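Local coordinates for uncharacterized protein (Candida albicans, PDB 5K04) that probably serves as the non-catalytic, TPR-like subunit of the NatB N-terminal acetyltransferase complex, in which it holds the catalytic subunit NAT3, at residues Leu76-Leu81 with Glu110-Ser115; Asn278-Lys283 with Gln303-Lys308; Leu309-Asp314 with Arg344-Gln349; Ser519-Thr524 with Asn665-Val670; Leu578-Ile583 with Ile673-Leu678. All coordinates share one frame; numbering follows the deposited sequence.

Interaction 1. Residues Leu76-Leu81 with Glu110-Ser115; sequences LTIEKL and ETLCLS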
# COMPACT_ATOMS: atom_id res chain seq x y z
N LEU A 76 23.87 -22.70 -11.58
CA LEU A 76 24.36 -21.65 -10.67
C LEU A 76 25.30 -20.69 -11.39
O LEU A 76 25.21 -19.48 -11.20
CB LEU A 76 25.06 -22.28 -9.46
CG LEU A 76 24.17 -22.78 -8.33
CD1 LEU A 76 25.00 -23.32 -7.18
CD2 LEU A 76 23.24 -21.67 -7.86
N THR A 77 26.21 -21.23 -12.21
CA THR A 77 27.14 -20.38 -12.93
C THR A 77 26.40 -19.49 -13.93
O THR A 77 26.73 -18.30 -14.08
CB THR A 77 28.19 -21.23 -13.64
OG1 THR A 77 27.60 -21.88 -14.77
CG2 THR A 77 28.71 -22.30 -12.71
N ILE A 78 25.40 -20.04 -14.62
CA ILE A 78 24.60 -19.25 -15.55
C ILE A 78 23.91 -18.11 -14.82
O ILE A 78 23.95 -16.95 -15.25
CB ILE A 78 23.60 -20.14 -16.29
CG1 ILE A 78 24.33 -21.10 -17.24
CG2 ILE A 78 22.58 -19.30 -17.05
CD1 ILE A 78 23.53 -22.34 -17.61
N GLU A 79 23.26 -18.44 -13.69
CA GLU A 79 22.55 -17.43 -12.91
C GLU A 79 23.47 -16.28 -12.53
O GLU A 79 23.09 -15.11 -12.66
CB GLU A 79 21.94 -18.05 -11.65
CG GLU A 79 20.76 -19.01 -11.89
CD GLU A 79 20.27 -19.71 -10.63
OE1 GLU A 79 20.90 -19.55 -9.56
OE2 GLU A 79 19.24 -20.42 -10.70
N LYS A 80 24.69 -16.59 -12.09
CA LYS A 80 25.58 -15.53 -11.64
C LYS A 80 26.05 -14.68 -12.81
O LYS A 80 25.99 -13.45 -12.76
CB LYS A 80 26.76 -16.13 -10.88
CG LYS A 80 26.30 -16.86 -9.64
CD LYS A 80 27.45 -17.23 -8.74
CE LYS A 80 26.92 -17.78 -7.42
NZ LYS A 80 27.95 -17.69 -6.35
N LEU A 81 26.49 -15.32 -13.90
CA LEU A 81 26.82 -14.58 -15.12
C LEU A 81 25.70 -13.62 -15.51
O LEU A 81 25.90 -12.40 -15.59
CB LEU A 81 27.11 -15.54 -16.27
CG LEU A 81 28.48 -16.20 -16.35
CD1 LEU A 81 28.51 -17.08 -17.57
CD2 LEU A 81 29.58 -15.16 -16.42
N GLU A 110 13.19 -26.71 -19.72
CA GLU A 110 12.23 -26.36 -18.67
C GLU A 110 12.96 -25.88 -17.42
O GLU A 110 12.72 -24.77 -16.93
CB GLU A 110 11.31 -27.55 -18.37
CG GLU A 110 10.12 -27.17 -17.47
CD GLU A 110 9.16 -28.31 -17.16
OE1 GLU A 110 9.60 -29.47 -17.08
OE2 GLU A 110 7.95 -28.02 -16.97
N THR A 111 13.89 -26.70 -16.92
CA THR A 111 14.63 -26.38 -15.69
C THR A 111 15.40 -25.06 -15.82
O THR A 111 15.40 -24.25 -14.89
CB THR A 111 15.58 -27.53 -15.36
OG1 THR A 111 14.83 -28.76 -15.31
CG2 THR A 111 16.24 -27.32 -14.02
N LEU A 112 16.08 -24.85 -16.95
CA LEU A 112 16.79 -23.59 -17.15
C LEU A 112 15.82 -22.42 -17.19
O LEU A 112 16.04 -21.39 -16.54
CB LEU A 112 17.62 -23.64 -18.43
CG LEU A 112 18.86 -24.52 -18.49
CD1 LEU A 112 19.38 -24.55 -19.92
CD2 LEU A 112 19.93 -24.02 -17.53
N CYS A 113 14.73 -22.56 -17.95
CA CYS A 113 13.77 -21.48 -18.12
C CYS A 113 13.12 -21.10 -16.79
O CYS A 113 12.94 -19.91 -16.50
CB CYS A 113 12.72 -21.87 -19.16
SG CYS A 113 13.28 -21.80 -20.87
N LEU A 114 12.84 -22.09 -15.92
CA LEU A 114 12.19 -21.79 -14.64
C LEU A 114 13.14 -21.08 -13.68
O LEU A 114 12.71 -20.20 -12.93
CB LEU A 114 11.66 -23.08 -13.99
CG LEU A 114 10.50 -23.74 -14.76
CD1 LEU A 114 9.98 -25.00 -14.07
CD2 LEU A 114 9.36 -22.77 -15.05
N SER A 115 14.43 -21.45 -13.69
CA SER A 115 15.43 -20.70 -12.92
C SER A 115 15.55 -19.27 -13.45
O SER A 115 15.51 -18.30 -12.68
CB SER A 115 16.78 -21.43 -13.00
OG SER A 115 17.87 -20.63 -12.59
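In Glu79 the first torsion (chi1 -70°) sets CG beside the backbone N, and the extended chain beyond it carries the carboxylate across to Ser115, whose OG is turned back beside its own carbonyl carbon (chi1 165°). These two settings bring Ser115 OG to Glu79 OE2 in a hydrogen bond donated by the serine. The 2.3 Å modelled between Ser115 OG and Glu79 OE2 is very short, and its exact length is doubtful. Ser115 OG also has weak hydrogen bonds with Tyr98 OH and Asn119 OD1, which makes the hydroxyl a small polar junction at the partly exposed side of the contact. The neighbouring residue Ile78, and Leu112 a turn before Ser115, make the apolar, buried part. Ile78 CD1 meets Leu112 CD2 at 4.0 Å, methyl against methyl, with the two side chains crossing at about a right angle. The backbones remain well separated, the CA atoms of Glu79 and Ser115 being 7.8 Å apart, so this is a junction of side chains alone. The segments belong to helices 75-87 and 109-120 of an all-helical array. Between them in sequence runs helix 91-104, whose Val97, Tyr98 and Ala101 pack on Ile78, Glu79 and Leu112, while helix 126-138 receives Cys113.

Interaction 2. Residues Asn278-Lys283 with Gln303-Lys308; sequences NISLLK and QKFNTK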
# COMPACT_ATOMS: atom_id res chain seq x y z
N ASN A 278 -30.78 -0.27 -3.70
CA ASN A 278 -30.35 -0.10 -5.08
C ASN A 278 -31.50 0.34 -5.99
O ASN A 278 -31.31 1.14 -6.91
CB ASN A 278 -29.73 -1.39 -5.60
CG ASN A 278 -28.27 -1.54 -5.19
OD1 ASN A 278 -27.62 -0.59 -4.73
ND2 ASN A 278 -27.73 -2.75 -5.37
N ILE A 279 -32.70 -0.19 -5.74
CA ILE A 279 -33.85 0.19 -6.56
C ILE A 279 -34.30 1.61 -6.22
O ILE A 279 -34.76 2.36 -7.10
CB ILE A 279 -34.99 -0.83 -6.39
CG1 ILE A 279 -34.62 -2.15 -7.04
CG2 ILE A 279 -36.33 -0.29 -6.92
CD1 ILE A 279 -35.66 -3.23 -6.78
N SER A 280 -34.14 2.02 -4.96
CA SER A 280 -34.52 3.37 -4.57
C SER A 280 -33.63 4.40 -5.24
O SER A 280 -34.11 5.42 -5.73
CB SER A 280 -34.47 3.50 -3.06
OG SER A 280 -35.48 2.69 -2.47
N LEU A 281 -32.32 4.12 -5.30
CA LEU A 281 -31.41 4.99 -6.03
C LEU A 281 -31.65 4.89 -7.53
O LEU A 281 -31.52 5.89 -8.25
CB LEU A 281 -29.95 4.63 -5.70
CG LEU A 281 -29.46 5.02 -4.31
CD1 LEU A 281 -28.02 4.59 -4.10
CD2 LEU A 281 -29.60 6.51 -4.07
N LEU A 282 -31.99 3.70 -8.01
CA LEU A 282 -32.19 3.51 -9.45
C LEU A 282 -33.32 4.39 -9.96
O LEU A 282 -33.25 4.90 -11.08
CB LEU A 282 -32.48 2.05 -9.76
CG LEU A 282 -32.49 1.71 -11.25
CD1 LEU A 282 -31.08 1.84 -11.82
CD2 LEU A 282 -33.03 0.30 -11.46
N LYS A 283 -34.37 4.56 -9.14
CA LYS A 283 -35.51 5.39 -9.53
C LYS A 283 -35.07 6.83 -9.80
O LYS A 283 -35.62 7.48 -10.70
CB LYS A 283 -36.57 5.35 -8.43
CG LYS A 283 -37.39 4.08 -8.46
CD LYS A 283 -38.50 4.09 -7.43
CE LYS A 283 -39.35 2.82 -7.51
NZ LYS A 283 -40.23 2.75 -8.73
N GLN A 303 -36.63 9.21 2.77
CA GLN A 303 -37.57 8.74 3.79
C GLN A 303 -37.26 7.32 4.21
O GLN A 303 -37.48 6.95 5.37
CB GLN A 303 -39.01 8.82 3.27
CG GLN A 303 -39.53 10.25 3.05
CD GLN A 303 -39.49 11.11 4.31
OE1 GLN A 303 -39.66 10.61 5.43
NE2 GLN A 303 -39.26 12.41 4.14
N LYS A 304 -36.75 6.51 3.29
CA LYS A 304 -36.41 5.13 3.59
C LYS A 304 -35.04 5.00 4.23
O LYS A 304 -34.83 4.06 5.01
CB LYS A 304 -36.48 4.30 2.31
CG LYS A 304 -37.88 4.22 1.74
CD LYS A 304 -37.93 3.37 0.48
CE LYS A 304 -39.37 2.99 0.16
NZ LYS A 304 -40.02 2.29 1.32
N PHE A 305 -34.11 5.92 3.95
CA PHE A 305 -32.71 5.71 4.33
C PHE A 305 -32.08 6.84 5.15
O PHE A 305 -30.86 6.81 5.37
CB PHE A 305 -31.89 5.42 3.06
CG PHE A 305 -32.27 4.11 2.42
CD1 PHE A 305 -31.73 2.92 2.88
CD2 PHE A 305 -33.22 4.06 1.40
CE1 PHE A 305 -32.10 1.70 2.32
CE2 PHE A 305 -33.60 2.85 0.84
CZ PHE A 305 -33.04 1.67 1.31
N ASN A 306 -32.86 7.79 5.67
CA ASN A 306 -32.26 8.86 6.47
C ASN A 306 -31.71 8.36 7.81
O ASN A 306 -30.82 9.00 8.37
CB ASN A 306 -33.25 10.00 6.72
CG ASN A 306 -34.38 9.59 7.65
OD1 ASN A 306 -34.24 9.63 8.87
ND2 ASN A 306 -35.51 9.20 7.07
N THR A 307 -32.22 7.24 8.34
CA THR A 307 -31.67 6.62 9.54
C THR A 307 -30.41 5.81 9.26
O THR A 307 -29.89 5.18 10.18
CB THR A 307 -32.70 5.72 10.22
OG1 THR A 307 -32.92 4.56 9.41
CG2 THR A 307 -34.03 6.45 10.42
N LYS A 308 -29.92 5.84 8.02
CA LYS A 308 -28.73 5.08 7.62
C LYS A 308 -27.59 6.04 7.29
O LYS A 308 -27.79 7.05 6.61
CB LYS A 308 -29.02 4.18 6.42
CG LYS A 308 -30.29 3.33 6.60
CD LYS A 308 -30.18 2.35 7.76
CE LYS A 308 -31.37 1.37 7.76
NZ LYS A 308 -31.25 0.26 8.76
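Ser280 faces Phe305 and Lys304 across the helical hairpin made by helices 277-289 and 295-305, consistent with the TPR-like helical repeats of this family. The serine hydroxyl comes to the edge of the phenyl ring, near its plane, with Ser280 OG 3.8 Å from Phe305 CE2; the serine CB stands close to the same ring corner. From the preceding residue, the aliphatic part of Lys304 also approaches the hydroxyl, its CD lying 3.9 Å from Ser280 OG before the chain bends at chi4. The hydroxyl is thus flanked by carbon on this side. Its polar need is met within its own helix, because chi1 of -67° places OG beside the backbone N, from where it hydrogen-bonds to Thr276 O. Phe305 is further fixed by stacking on Tyr301, and its side chain lies about 10 Å from the bound coenzyme A. Other residues of the two segments reach the catalytic subunit: Asn278 ND2 hydrogen-bonds to Thr2 O of the NAT3 chain, and Lys308 NZ to Arg86 O of the same chain. Beyond Phe305 the backbone reverses in a type I beta turn, closed by Lys308 N on Phe305 O at 3.0 Å.

Interaction 3. Residues Leu309-Asp314 with Arg344-Gln349; sequences LCCYAD and RKFVNQ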
# COMPACT_ATOMS: atom_id res chain seq x y z
N LEU A 309 -26.40 5.69 7.75
CA LEU A 309 -25.26 6.57 7.54
C LEU A 309 -24.92 6.72 6.05
O LEU A 309 -24.21 7.66 5.68
CB LEU A 309 -24.08 6.02 8.35
CG LEU A 309 -22.98 6.99 8.78
CD1 LEU A 309 -23.54 8.11 9.67
CD2 LEU A 309 -21.90 6.22 9.50
N CYS A 310 -25.44 5.84 5.20
CA CYS A 310 -25.19 5.92 3.76
C CYS A 310 -25.92 7.07 3.08
O CYS A 310 -25.46 7.50 2.01
CB CYS A 310 -25.57 4.60 3.07
SG CYS A 310 -27.29 4.13 3.05
N CYS A 311 -27.01 7.59 3.67
CA CYS A 311 -27.95 8.45 2.94
C CYS A 311 -27.23 9.59 2.21
O CYS A 311 -27.41 9.78 1.00
CB CYS A 311 -29.02 9.00 3.89
SG CYS A 311 -30.39 9.80 3.08
N TYR A 312 -26.42 10.35 2.94
CA TYR A 312 -25.79 11.54 2.37
C TYR A 312 -24.91 11.19 1.18
O TYR A 312 -24.97 11.85 0.14
CB TYR A 312 -24.95 12.26 3.42
CG TYR A 312 -24.13 13.38 2.82
CD1 TYR A 312 -24.72 14.60 2.50
CD2 TYR A 312 -22.78 13.21 2.58
CE1 TYR A 312 -23.97 15.63 1.95
CE2 TYR A 312 -22.03 14.24 2.03
CZ TYR A 312 -22.63 15.44 1.72
OH TYR A 312 -21.86 16.45 1.17
N ALA A 313 -24.04 10.18 1.34
CA ALA A 313 -23.11 9.83 0.26
C ALA A 313 -23.86 9.32 -0.97
O ALA A 313 -23.44 9.57 -2.10
CB ALA A 313 -22.10 8.79 0.75
N ASP A 314 -24.98 8.65 -0.76
CA ASP A 314 -25.78 8.17 -1.88
C ASP A 314 -26.45 9.33 -2.64
O ASP A 314 -26.49 9.33 -3.87
CB ASP A 314 -26.82 7.17 -1.36
CG ASP A 314 -26.18 5.84 -0.87
OD1 ASP A 314 -24.96 5.63 -1.02
OD2 ASP A 314 -26.94 4.98 -0.34
N ARG A 344 -27.31 17.48 8.82
CA ARG A 344 -26.24 18.45 9.01
C ARG A 344 -25.23 18.40 7.86
O ARG A 344 -24.63 19.42 7.51
CB ARG A 344 -25.54 18.21 10.34
CG ARG A 344 -26.42 18.49 11.55
CD ARG A 344 -26.53 19.98 11.82
NE ARG A 344 -27.47 20.26 12.91
CZ ARG A 344 -27.11 20.75 14.09
NH1 ARG A 344 -25.84 21.02 14.35
NH2 ARG A 344 -28.03 20.96 15.02
N LYS A 345 -25.02 17.21 7.29
CA LYS A 345 -24.16 17.10 6.11
C LYS A 345 -24.82 17.73 4.89
O LYS A 345 -24.16 18.43 4.12
CB LYS A 345 -23.85 15.63 5.84
CG LYS A 345 -22.86 15.02 6.81
CD LYS A 345 -22.95 13.51 6.76
CE LYS A 345 -21.68 12.90 6.30
NZ LYS A 345 -21.55 11.56 6.93
N PHE A 346 -26.12 17.50 4.70
CA PHE A 346 -26.80 18.06 3.55
C PHE A 346 -26.71 19.58 3.54
O PHE A 346 -26.45 20.18 2.49
CB PHE A 346 -28.26 17.60 3.51
CG PHE A 346 -28.45 16.17 3.07
CD1 PHE A 346 -28.06 15.77 1.79
CD2 PHE A 346 -29.03 15.23 3.91
CE1 PHE A 346 -28.23 14.45 1.36
CE2 PHE A 346 -29.21 13.91 3.50
CZ PHE A 346 -28.80 13.52 2.22
N VAL A 347 -26.88 20.22 4.70
CA VAL A 347 -26.84 21.68 4.80
C VAL A 347 -25.42 22.17 5.06
O VAL A 347 -25.20 23.35 5.32
CB VAL A 347 -27.78 22.19 5.90
CG1 VAL A 347 -29.18 21.65 5.69
CG2 VAL A 347 -27.25 21.79 7.27
N ASN A 348 -24.46 21.26 4.96
CA ASN A 348 -23.05 21.49 5.30
C ASN A 348 -22.88 22.40 6.51
O ASN A 348 -22.30 23.49 6.43
CB ASN A 348 -22.27 22.03 4.11
CG ASN A 348 -20.78 22.03 4.36
OD1 ASN A 348 -20.28 21.29 5.21
ND2 ASN A 348 -20.05 22.86 3.62
N GLN A 349 -23.39 21.94 7.65
CA GLN A 349 -23.24 22.68 8.90
C GLN A 349 -22.04 22.14 9.66
O GLN A 349 -21.91 20.93 9.86
CB GLN A 349 -24.50 22.58 9.77
CG GLN A 349 -24.44 23.54 10.96
CD GLN A 349 -25.78 23.67 11.63
OE1 GLN A 349 -26.82 23.61 10.98
NE2 GLN A 349 -25.76 23.85 12.94
O HOH W 1 -23.81 10.16 7.15
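The ring of Tyr312 carries Lys345 over one face and meets Phe346 at its edge, while the ring of Phe346 takes the tyrosine edge over one face and the sulfur of Cys311 at its own edge. The two aromatics form a T-shaped (edge-to-face) pair, with planes at 64° and ring centroids of Tyr312 and Phe346 5.3 Å apart; Phe346 lies in the last turn of helix 337-346, which a Schellman motif ends with Asn348 as C-prime. Tyr312 CD1 is the atom presented to the phenyl face, 3.6 Å from Phe346 CD1. In Tyr312, chi1 of 172° sets CG beside the carbonyl carbon, which brings CD1 against that face. Over the tyrosine face the contact is a CH-pi interaction: Lys345 CB stands 3.8 Å from the Tyr312 centroid and 19° off the ring normal, and the lysine chain passes obliquely over the ring, its CE near Tyr312 CD2. Cys311 SG, 4.1 Å from Phe346 CZ, adds a sulfur-aromatic contact. Phe324 meets Phe346 edge-to-face as well, and Arg378 of helix 372-383 packs on Tyr312 and Lys345. Cys310, Ala313 and Asp314 of segment 309-314 pack on Tyr84 of the NAT3 chain. The lysine ammonium is tied back by a water, which accepts from Lys345 NZ at 2.7 Å and donates to Leu309 O at 2.9 Å.

Interaction 4. Residues Ser519-Thr524 with Asn665-Val670; sequences STILGT and NLTNLV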
# COMPACT_ATOMS: atom_id res chain seq x y z
N SER A 519 19.86 4.72 14.29
CA SER A 519 21.06 3.94 14.56
C SER A 519 22.28 4.83 14.78
O SER A 519 23.07 4.57 15.69
CB SER A 519 21.34 2.95 13.41
OG SER A 519 20.52 1.81 13.53
N THR A 520 22.47 5.87 13.95
CA THR A 520 23.67 6.69 14.10
C THR A 520 23.55 7.68 15.26
O THR A 520 24.55 8.01 15.89
CB THR A 520 24.02 7.45 12.80
OG1 THR A 520 23.16 8.57 12.64
CG2 THR A 520 23.91 6.55 11.59
N ILE A 521 22.33 8.13 15.55
CA ILE A 521 22.13 9.04 16.68
C ILE A 521 22.39 8.32 17.99
O ILE A 521 23.19 8.76 18.82
CB ILE A 521 20.71 9.63 16.64
CG1 ILE A 521 20.63 10.68 15.54
CG2 ILE A 521 20.33 10.19 17.98
CD1 ILE A 521 19.22 11.10 15.24
N LEU A 522 21.70 7.20 18.22
CA LEU A 522 22.16 6.24 19.21
C LEU A 522 23.48 5.64 18.73
O LEU A 522 23.94 5.91 17.62
CB LEU A 522 21.10 5.15 19.43
CG LEU A 522 19.63 5.62 19.51
CD1 LEU A 522 18.66 4.44 19.59
CD2 LEU A 522 19.38 6.60 20.68
N GLY A 523 24.12 4.85 19.56
CA GLY A 523 25.40 4.34 19.10
C GLY A 523 25.35 2.92 18.57
O GLY A 523 26.36 2.21 18.60
N THR A 524 24.18 2.51 18.07
CA THR A 524 23.88 1.09 17.85
C THR A 524 24.29 0.68 16.44
O THR A 524 23.54 0.84 15.48
CB THR A 524 22.39 0.85 18.08
OG1 THR A 524 21.65 1.38 16.98
CG2 THR A 524 21.94 1.55 19.35
N ASN A 665 14.63 19.41 12.40
CA ASN A 665 15.91 19.97 11.99
C ASN A 665 17.01 19.61 12.97
O ASN A 665 18.14 19.31 12.57
CB ASN A 665 15.81 21.49 11.86
CG ASN A 665 14.84 21.94 10.79
OD1 ASN A 665 14.56 21.21 9.83
ND2 ASN A 665 14.34 23.16 10.95
N LEU A 666 16.71 19.68 14.27
CA LEU A 666 17.71 19.38 15.29
C LEU A 666 18.15 17.93 15.20
O LEU A 666 19.35 17.63 15.35
CB LEU A 666 17.13 19.72 16.66
CG LEU A 666 18.04 20.07 17.83
CD1 LEU A 666 19.14 21.02 17.39
CD2 LEU A 666 17.21 20.70 18.94
N THR A 667 17.21 17.02 14.94
CA THR A 667 17.53 15.61 14.73
C THR A 667 18.47 15.45 13.54
O THR A 667 19.41 14.66 13.58
CB THR A 667 16.25 14.79 14.54
OG1 THR A 667 15.40 14.91 15.69
CG2 THR A 667 16.54 13.34 14.34
N ASN A 668 18.25 16.24 12.49
CA ASN A 668 19.10 16.14 11.30
C ASN A 668 20.46 16.75 11.56
O ASN A 668 21.48 16.24 11.07
CB ASN A 668 18.42 16.82 10.12
CG ASN A 668 17.37 15.94 9.47
OD1 ASN A 668 17.43 14.70 9.55
ND2 ASN A 668 16.40 16.57 8.82
N LEU A 669 20.50 17.84 12.34
CA LEU A 669 21.79 18.38 12.77
C LEU A 669 22.57 17.37 13.60
O LEU A 669 23.79 17.22 13.40
CB LEU A 669 21.59 19.67 13.58
CG LEU A 669 22.93 20.28 14.01
CD1 LEU A 669 23.78 20.65 12.78
CD2 LEU A 669 22.76 21.49 14.91
N VAL A 670 21.91 16.67 14.53
CA VAL A 670 22.62 15.70 15.37
C VAL A 670 23.21 14.60 14.51
O VAL A 670 24.37 14.21 14.69
CB VAL A 670 21.68 15.12 16.45
CG1 VAL A 670 22.33 13.94 17.14
CG2 VAL A 670 21.32 16.14 17.49
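Ile521 packs against helix 661-682 at the point where helix 506-521 ends and the chain turns toward helix 525-537, so the contact sets a helix C-terminus against a long helix of the all-helical fold. The tight part is a three-residue apolar cluster. Ile521 CD1 presses on Thr667 CG2 at 3.6 Å and also nears the backbone of that helix, 3.9 Å from Thr667 O; one turn further along, Ile521 CG1 meets Val670 CG1 at 4.0 Å. The isoleucine crosses both side chains at about a right angle and touches residues spaced i and i+3. Thr667 takes part through its methyl: with chi1 at -60° its OG1 sits beside the backbone N and hydrogen-bonds to Thr663 O, leaving CG2 for the isoleucine. All three residues are buried; Pro454 packs on Ile521, and Ser749 and Leu750 on Val670, so that the C-terminal end of the chain joins this packing. The loose side begins immediately after Ile521. Leu522 leaves helical geometry, Gly523 is exposed, and the loop leaves segment 665-670, with which Thr524 makes no contact. Leu522 and Thr524 pack instead on helix 456-485. A weak backbone hydrogen bond of 3.3 Å, from Thr524 N to Ser519 O, spans the turn.

Interaction 5. Residues Leu578-Ile583 with Ile673-Leu678; sequences LLVYSI and IKIVKL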
# COMPACT_ATOMS: atom_id res chain seq x y z
N LEU A 578 19.75 8.47 1.99
CA LEU A 578 20.26 7.18 1.55
C LEU A 578 21.50 7.34 0.68
O LEU A 578 22.44 6.54 0.78
CB LEU A 578 19.16 6.43 0.80
CG LEU A 578 17.91 6.19 1.66
CD1 LEU A 578 16.90 5.35 0.90
CD2 LEU A 578 18.27 5.53 2.97
N LEU A 579 21.54 8.39 -0.14
CA LEU A 579 22.78 8.71 -0.86
C LEU A 579 23.90 9.01 0.12
O LEU A 579 25.01 8.47 -0.01
CB LEU A 579 22.55 9.89 -1.79
CG LEU A 579 21.52 9.59 -2.89
CD1 LEU A 579 21.31 10.79 -3.79
CD2 LEU A 579 21.99 8.40 -3.70
N VAL A 580 23.63 9.86 1.12
CA VAL A 580 24.65 10.19 2.12
C VAL A 580 25.29 8.92 2.66
O VAL A 580 26.51 8.74 2.62
CB VAL A 580 24.04 11.04 3.26
CG1 VAL A 580 25.02 11.11 4.46
CG2 VAL A 580 23.71 12.44 2.79
N TYR A 581 24.46 8.00 3.16
CA TYR A 581 25.00 6.78 3.75
C TYR A 581 25.70 5.93 2.70
O TYR A 581 26.72 5.30 2.98
CB TYR A 581 23.88 6.01 4.47
CG TYR A 581 23.53 6.64 5.81
CD1 TYR A 581 24.28 6.37 6.95
CD2 TYR A 581 22.46 7.52 5.93
CE1 TYR A 581 23.97 6.94 8.18
CE2 TYR A 581 22.14 8.09 7.16
CZ TYR A 581 22.91 7.81 8.28
OH TYR A 581 22.59 8.38 9.49
N SER A 582 25.17 5.92 1.47
CA SER A 582 25.80 5.17 0.39
C SER A 582 27.19 5.72 0.08
O SER A 582 28.12 4.96 -0.21
CB SER A 582 24.93 5.22 -0.86
OG SER A 582 23.62 4.71 -0.60
N ILE A 583 27.34 7.05 0.16
CA ILE A 583 28.61 7.70 -0.15
C ILE A 583 29.61 7.51 0.98
O ILE A 583 30.77 7.13 0.76
CB ILE A 583 28.37 9.18 -0.45
CG1 ILE A 583 27.55 9.32 -1.74
CG2 ILE A 583 29.69 9.93 -0.52
CD1 ILE A 583 26.75 10.61 -1.86
N ILE A 673 26.26 15.72 12.62
CA ILE A 673 27.47 15.81 13.45
C ILE A 673 28.02 14.42 13.73
O ILE A 673 29.24 14.22 13.77
CB ILE A 673 27.16 16.58 14.74
CG1 ILE A 673 26.79 18.01 14.41
CG2 ILE A 673 28.37 16.55 15.68
CD1 ILE A 673 26.16 18.72 15.56
N LYS A 674 27.13 13.44 13.94
CA LYS A 674 27.60 12.07 14.10
C LYS A 674 28.37 11.61 12.86
O LYS A 674 29.40 10.93 12.98
CB LYS A 674 26.42 11.13 14.36
CG LYS A 674 25.63 11.39 15.64
CD LYS A 674 26.47 11.17 16.88
CE LYS A 674 25.62 11.31 18.13
NZ LYS A 674 26.42 11.07 19.36
N ILE A 675 27.89 11.98 11.67
CA ILE A 675 28.55 11.60 10.43
C ILE A 675 29.88 12.36 10.27
O ILE A 675 30.88 11.79 9.80
CB ILE A 675 27.58 11.84 9.26
CG1 ILE A 675 26.41 10.86 9.36
CG2 ILE A 675 28.27 11.71 7.89
CD1 ILE A 675 25.29 11.16 8.38
N VAL A 676 29.91 13.63 10.67
CA VAL A 676 31.18 14.36 10.72
C VAL A 676 32.21 13.58 11.54
O VAL A 676 33.37 13.42 11.14
CB VAL A 676 30.97 15.78 11.28
CG1 VAL A 676 32.30 16.39 11.70
CG2 VAL A 676 30.27 16.68 10.26
N LYS A 677 31.79 13.09 12.71
CA LYS A 677 32.71 12.37 13.58
C LYS A 677 33.12 11.03 12.98
O LYS A 677 34.28 10.63 13.07
CB LYS A 677 32.09 12.18 14.97
CG LYS A 677 31.91 13.50 15.69
CD LYS A 677 31.25 13.37 17.05
CE LYS A 677 31.23 14.72 17.74
NZ LYS A 677 30.61 14.66 19.09
N LEU A 678 32.18 10.34 12.33
CA LEU A 678 32.51 9.07 11.69
C LEU A 678 33.56 9.28 10.61
O LEU A 678 34.57 8.55 10.55
CB LEU A 678 31.23 8.44 11.13
CG LEU A 678 31.23 7.02 10.55
CD1 LEU A 678 29.83 6.48 10.53
CD2 LEU A 678 31.77 7.04 9.15
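Val580 and Tyr581 both converge on a single methyl of the opposing helix, Ile675 CD1, in helix-helix packing within the all-helical fold. The apolar contacts are few and at ordinary van der Waals distance: Val580 CG1 lies 3.9 Å from Ile675 CD1, while the far end of the tyrosine ring reaches the same methyl with Tyr581 CZ at 4.1 Å and Tyr581 OH at 4.0 Å. The isoleucine crosses Tyr581 at about a right angle. Valine chi1 of 167° puts CG1 beside the carbonyl carbon, where it meets the isoleucine tip. Further hydrophobic cover comes from helix 608-625, whose Tyr617 touches both Val580 and Ile675, and from Phe597 of helix 591-601 on Val580. The hydrogen bonds are made by Tyr581, whose OH also touches Ile675 CD1, and by Ser582, which lies off the contact. Tyr581 OH bonds to Glu671 OE2, one turn before Ile675 on helix 661-682, and to Thr520 OG1 of helix 506-521, so the buried phenol links three helices. Within its own helix Ser582 OG donates to Leu578 O at 2.6 Å, from above the carbonyl plane, and Ser582 N reaches the same oxygen from the opposite face. Contact between the segments thus rests on carbon, whereas the buried hydroxyls have polar partners of their own; the Tyr581-Glu671 bond adds a directional tie between helices 571-584 and 661-682 to otherwise apolar packing.

In the fold
The five contacts come from three regions of a long all-helical chain. Interaction 1, near the N-terminal end, stands apart, with its centre 38 Å or more from every other. Interactions 2 and 3 follow it in series, their centres 13 Å apart; they touch where helix 295-305 passes into helix 311-315, and both border the NAT3 subunit. Interactions 4 and 5 share helix 661-682, lie 11 Å apart between centres and alternate along the chain, so segments distant in sequence pack around one helix. Centres of interactions 2 and 5 are 61 Å apart, on opposite sides of the chain's centre, consistent with an extended scaffold holding the catalytic partner in one region.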